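Putative iron-regulated protein A (Parabacteroides distasonis ATCC 8503, PDB 4ECG) is of unknown function but binds calcium ions and, as an imelysin-like member of the M75 peptidase family, may act as a metalloendopeptidase. Local coordinates at residues 292-300 and 327-338. Residues are numbered along the deposited sequence; the frame is centred on the assembly and turned at random.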
loop_
_atom_site.group_PDB
_atom_site.type_symbol
_atom_site.label_atom_id
_atom_site.label_comp_id
_atom_site.label_asym_id
_atom_site.label_seq_id
_atom_site.Cartn_x
_atom_site.Cartn_y
_atom_site.Cartn_z
ATOM N N ILE A 292 0.264 -7.724 -1.402
ATOM C CA ILE A 292 -0.240 -8.811 -2.239
ATOM C C ILE A 292 -1.597 -9.255 -1.695
ATOM O O ILE A 292 -2.447 -9.614 -2.457
ATOM C CB ILE A 292 0.766 -9.951 -2.326
ATOM C CG1 ILE A 292 2.114 -9.411 -2.817
ATOM C CG2 ILE A 292 0.229 -11.060 -3.209
ATOM C CD1 ILE A 292 2.113 -8.670 -4.168
ATOM N N VAL A 293 -1.846 -9.136 -0.394
ATOM C CA VAL A 293 -3.198 -9.420 0.157
ATOM C C VAL A 293 -4.198 -8.461 -0.511
ATOM O O VAL A 293 -5.298 -8.833 -0.822
ATOM C CB VAL A 293 -3.268 -9.437 1.727
ATOM C CG1 VAL A 293 -4.685 -9.630 2.250
ATOM C CG2 VAL A 293 -2.494 -10.591 2.282
ATOM N N SER A 294 -3.801 -7.238 -0.776
ATOM C CA SER A 294 -4.651 -6.308 -1.498
ATOM C C SER A 294 -5.104 -6.874 -2.842
ATOM O O SER A 294 -6.283 -6.735 -3.195
ATOM C CB SER A 294 -3.915 -4.976 -1.732
ATOM O OG SER A 294 -4.791 -3.987 -2.198
ATOM N N ILE A 295 -4.189 -7.526 -3.574
ATOM C CA ILE A 295 -4.561 -8.152 -4.864
ATOM C C ILE A 295 -5.593 -9.280 -4.658
ATOM O O ILE A 295 -6.565 -9.435 -5.405
ATOM C CB ILE A 295 -3.327 -8.739 -5.599
ATOM C CG1 ILE A 295 -2.314 -7.651 -5.966
ATOM C CG2 ILE A 295 -3.760 -9.488 -6.829
ATOM C CD1 ILE A 295 -1.022 -8.176 -6.558
ATOM N N LYS A 296 -5.327 -10.065 -3.631
ATOM C CA LYS A 296 -6.059 -11.257 -3.298
ATOM C C LYS A 296 -7.477 -10.910 -2.938
ATOM O O LYS A 296 -8.409 -11.521 -3.426
ATOM C CB LYS A 296 -5.369 -12.003 -2.149
ATOM C CG LYS A 296 -5.926 -13.388 -1.886
ATOM C CD LYS A 296 -5.121 -14.149 -0.836
ATOM C CE LYS A 296 -5.705 -15.509 -0.539
ATOM N NZ LYS A 296 -5.031 -16.162 0.615
ATOM N N ASN A 297 -7.627 -9.902 -2.109
ATOM C CA ASN A 297 -8.939 -9.373 -1.733
ATOM C C ASN A 297 -9.688 -8.916 -2.930
ATOM O O ASN A 297 -10.884 -9.180 -3.042
ATOM C CB ASN A 297 -8.749 -8.172 -0.782
ATOM C CG ASN A 297 -8.268 -8.582 0.612
ATOM O OD1 ASN A 297 -8.204 -9.800 0.983
ATOM N ND2 ASN A 297 -7.930 -7.561 1.412
ATOM N N ALA A 298 -8.983 -8.175 -3.802
ATOM C CA ALA A 298 -9.558 -7.637 -5.040
ATOM C C ALA A 298 -10.076 -8.755 -5.955
ATOM O O ALA A 298 -11.129 -8.588 -6.561
ATOM C CB ALA A 298 -8.531 -6.801 -5.834
ATOM N N TYR A 299 -9.311 -9.846 -6.085
ATOM C CA TYR A 299 -9.568 -10.874 -7.074
ATOM C C TYR A 299 -10.735 -11.741 -6.600
ATOM O O TYR A 299 -11.527 -12.213 -7.411
ATOM C CB TYR A 299 -8.306 -11.753 -7.267
ATOM C CG TYR A 299 -8.366 -12.786 -8.373
ATOM C CD1 TYR A 299 -8.381 -12.406 -9.687
ATOM C CD2 TYR A 299 -8.412 -14.166 -8.096
ATOM C CE1 TYR A 299 -8.482 -13.344 -10.688
ATOM C CE2 TYR A 299 -8.492 -15.112 -9.107
ATOM C CZ TYR A 299 -8.513 -14.682 -10.405
ATOM O OH TYR A 299 -8.590 -15.574 -11.466
ATOM N N PHE A 300 -10.783 -12.007 -5.291
ATOM C CA PHE A 300 -11.811 -12.872 -4.724
ATOM C C PHE A 300 -13.002 -12.067 -4.214
ATOM O O PHE A 300 -13.966 -12.633 -3.772
ATOM C CB PHE A 300 -11.229 -13.780 -3.599
ATOM C CG PHE A 300 -10.215 -14.784 -4.089
ATOM C CD1 PHE A 300 -10.578 -15.782 -4.955
ATOM C CD2 PHE A 300 -8.892 -14.699 -3.732
ATOM C CE1 PHE A 300 -9.639 -16.703 -5.436
ATOM C CE2 PHE A 300 -7.952 -15.606 -4.183
ATOM C CZ PHE A 300 -8.333 -16.608 -5.054
ATOM N N ASP A 327 -7.632 -19.111 -14.343
ATOM C CA ASP A 327 -8.046 -18.800 -12.963
ATOM C C ASP A 327 -7.276 -19.662 -11.941
ATOM O O ASP A 327 -6.796 -19.196 -10.888
ATOM C CB ASP A 327 -9.544 -19.024 -12.751
ATOM C CG ASP A 327 -9.917 -18.969 -11.286
ATOM O OD1 ASP A 327 -9.744 -17.888 -10.704
ATOM O OD2 ASP A 327 -10.336 -19.987 -10.704
ATOM N N SER A 328 -7.186 -20.939 -12.259
ATOM C CA SER A 328 -6.521 -21.870 -11.391
ATOM C C SER A 328 -5.056 -21.465 -11.281
ATOM O O SER A 328 -4.505 -21.498 -10.193
ATOM C CB SER A 328 -6.698 -23.258 -11.956
ATOM O OG SER A 328 -6.068 -24.164 -11.121
ATOM N N LEU A 329 -4.447 -21.010 -12.379
ATOM C CA LEU A 329 -3.046 -20.569 -12.309
ATOM C C LEU A 329 -2.854 -19.278 -11.434
ATOM O O LEU A 329 -1.790 -19.088 -10.820
ATOM C CB LEU A 329 -2.475 -20.365 -13.714
ATOM C CG LEU A 329 -1.991 -21.580 -14.491
ATOM C CD1 LEU A 329 -1.667 -21.074 -15.895
ATOM C CD2 LEU A 329 -0.775 -22.309 -13.854
HETATM N N MSE A 330 -3.882 -18.419 -11.415
HETATM C CA MSE A 330 -3.943 -17.209 -10.619
HETATM C C MSE A 330 -4.156 -17.477 -9.160
HETATM O O MSE A 330 -3.544 -16.804 -8.311
HETATM C CB MSE A 330 -5.084 -16.293 -11.068
HETATM C CG MSE A 330 -4.797 -15.462 -12.340
HETATM SE SE MSE A 330 -3.559 -14.023 -12.084
HETATM C CE MSE A 330 -4.074 -13.380 -10.338
ATOM N N VAL A 331 -5.046 -18.416 -8.860
ATOM C CA VAL A 331 -5.238 -18.853 -7.482
ATOM C C VAL A 331 -3.880 -19.310 -6.901
ATOM O O VAL A 331 -3.469 -18.818 -5.869
ATOM C CB VAL A 331 -6.321 -19.972 -7.398
ATOM C CG1 VAL A 331 -6.338 -20.632 -6.008
ATOM C CG2 VAL A 331 -7.676 -19.388 -7.796
ATOM N N VAL A 332 -3.181 -20.208 -7.606
ATOM C CA VAL A 332 -1.880 -20.736 -7.181
ATOM C C VAL A 332 -0.882 -19.582 -7.023
ATOM O O VAL A 332 -0.179 -19.482 -6.030
ATOM C CB VAL A 332 -1.357 -21.829 -8.186
ATOM C CG1 VAL A 332 0.158 -22.050 -8.076
ATOM C CG2 VAL A 332 -2.131 -23.172 -8.026
ATOM N N GLN A 333 -0.870 -18.658 -7.961
ATOM C CA GLN A 333 0.171 -17.650 -8.009
ATOM C C GLN A 333 0.036 -16.604 -6.916
ATOM O O GLN A 333 1.053 -16.132 -6.413
ATOM C CB GLN A 333 0.193 -16.954 -9.380
ATOM C CG GLN A 333 1.460 -16.213 -9.683
ATOM C CD GLN A 333 2.696 -17.095 -9.724
ATOM O OE1 GLN A 333 2.694 -18.162 -10.321
ATOM N NE2 GLN A 333 3.786 -16.622 -9.106
ATOM N N ILE A 334 -1.184 -16.201 -6.569
ATOM C CA ILE A 334 -1.387 -15.227 -5.455
ATOM C C ILE A 334 -0.770 -15.848 -4.181
ATOM O O ILE A 334 0.081 -15.256 -3.501
ATOM C CB ILE A 334 -2.892 -14.838 -5.256
ATOM C CG1 ILE A 334 -3.372 -13.970 -6.443
ATOM C CG2 ILE A 334 -3.105 -14.108 -3.937
ATOM C CD1 ILE A 334 -4.871 -13.995 -6.724
ATOM N N ASP A 335 -1.179 -17.078 -3.906
ATOM C CA ASP A 335 -0.657 -17.807 -2.743
ATOM C C ASP A 335 0.858 -18.103 -2.813
ATOM O O ASP A 335 1.534 -18.019 -1.814
ATOM C CB ASP A 335 -1.473 -19.080 -2.526
ATOM C CG ASP A 335 -2.822 -18.814 -1.788
ATOM O OD1 ASP A 335 -3.147 -17.661 -1.414
ATOM O OD2 ASP A 335 -3.575 -19.786 -1.579
ATOM N N LYS A 336 1.399 -18.395 -3.993
ATOM C CA LYS A 336 2.852 -18.619 -4.148
ATOM C C LYS A 336 3.646 -17.322 -3.852
ATOM O O LYS A 336 4.732 -17.345 -3.303
ATOM C CB LYS A 336 3.099 -19.073 -5.577
ATOM C CG LYS A 336 4.272 -19.999 -5.827
ATOM C CD LYS A 336 4.163 -20.559 -7.258
ATOM C CE LYS A 336 5.508 -20.596 -7.981
ATOM N NZ LYS A 336 5.396 -20.987 -9.415
ATOM N N THR A 337 3.058 -16.182 -4.173
ATOM C CA THR A 337 3.757 -14.908 -4.057
ATOM C C THR A 337 3.797 -14.498 -2.599
ATOM O O THR A 337 4.839 -14.081 -2.129
ATOM C CB THR A 337 3.111 -13.813 -4.954
ATOM O OG1 THR A 337 3.014 -14.316 -6.303
ATOM C CG2 THR A 337 3.912 -12.486 -4.901
ATOM N N ILE A 338 2.668 -14.647 -1.896
ATOM C CA ILE A 338 2.562 -14.404 -0.454
ATOM C C ILE A 338 3.466 -15.365 0.306
ATOM O O ILE A 338 4.178 -14.976 1.213
ATOM C CB ILE A 338 1.097 -14.569 0.047
ATOM C CG1 ILE A 338 0.201 -13.482 -0.520
ATOM C CG2 ILE A 338 0.981 -14.530 1.571
ATOM C CD1 ILE A 338 -1.316 -13.810 -0.464
#
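Two neighbouring antiparallel helices of the imelysin-like, largely helical fold meet where Ile292, Lys296, Tyr299 and Phe300 face Asp327, Ile334, Asp335 and Ile338; the axes of the two segments come within 10.0 Å, their N-to-C directions 158° apart. Ile334 is the apolar centre. Its CG2 rests 3.6 Å from Lys296 CG, while the other branch carries CD1 to 3.8 Å from Tyr299 CD2. Toward the start of 292-300, Ile292 and Ile338 lie alongside one another, pointing opposite ways, with Ile292 CG2 3.6 Å from Ile338 CG1. Lys296 leaves its helix with CG anti to the backbone N (chi1 -170°); this extended course carries its methylenes past Ile334 and Ile338 and brings NZ to the syn lone pair of Asp335 OD1 at 3.1 Å, a salt bridge. At the other end Tyr299 OH donates to the anti lone pair of Asp327 OD1 (2.7 Å), ring and carboxylate being nearly coplanar at 21°, and Met330 CE lies over one face of the ring. Val331 CG2 meets the edge of Phe300, 4.0 Å from CZ. Asp327 OD1 thus takes two partners, Tyr299 OH and His316 ND1, linking 292-300, 327-338 and helix 315-322; with Ile334 CD1 and Met330 CE beside the ring, the near-coplanar bond probably limits its rotation.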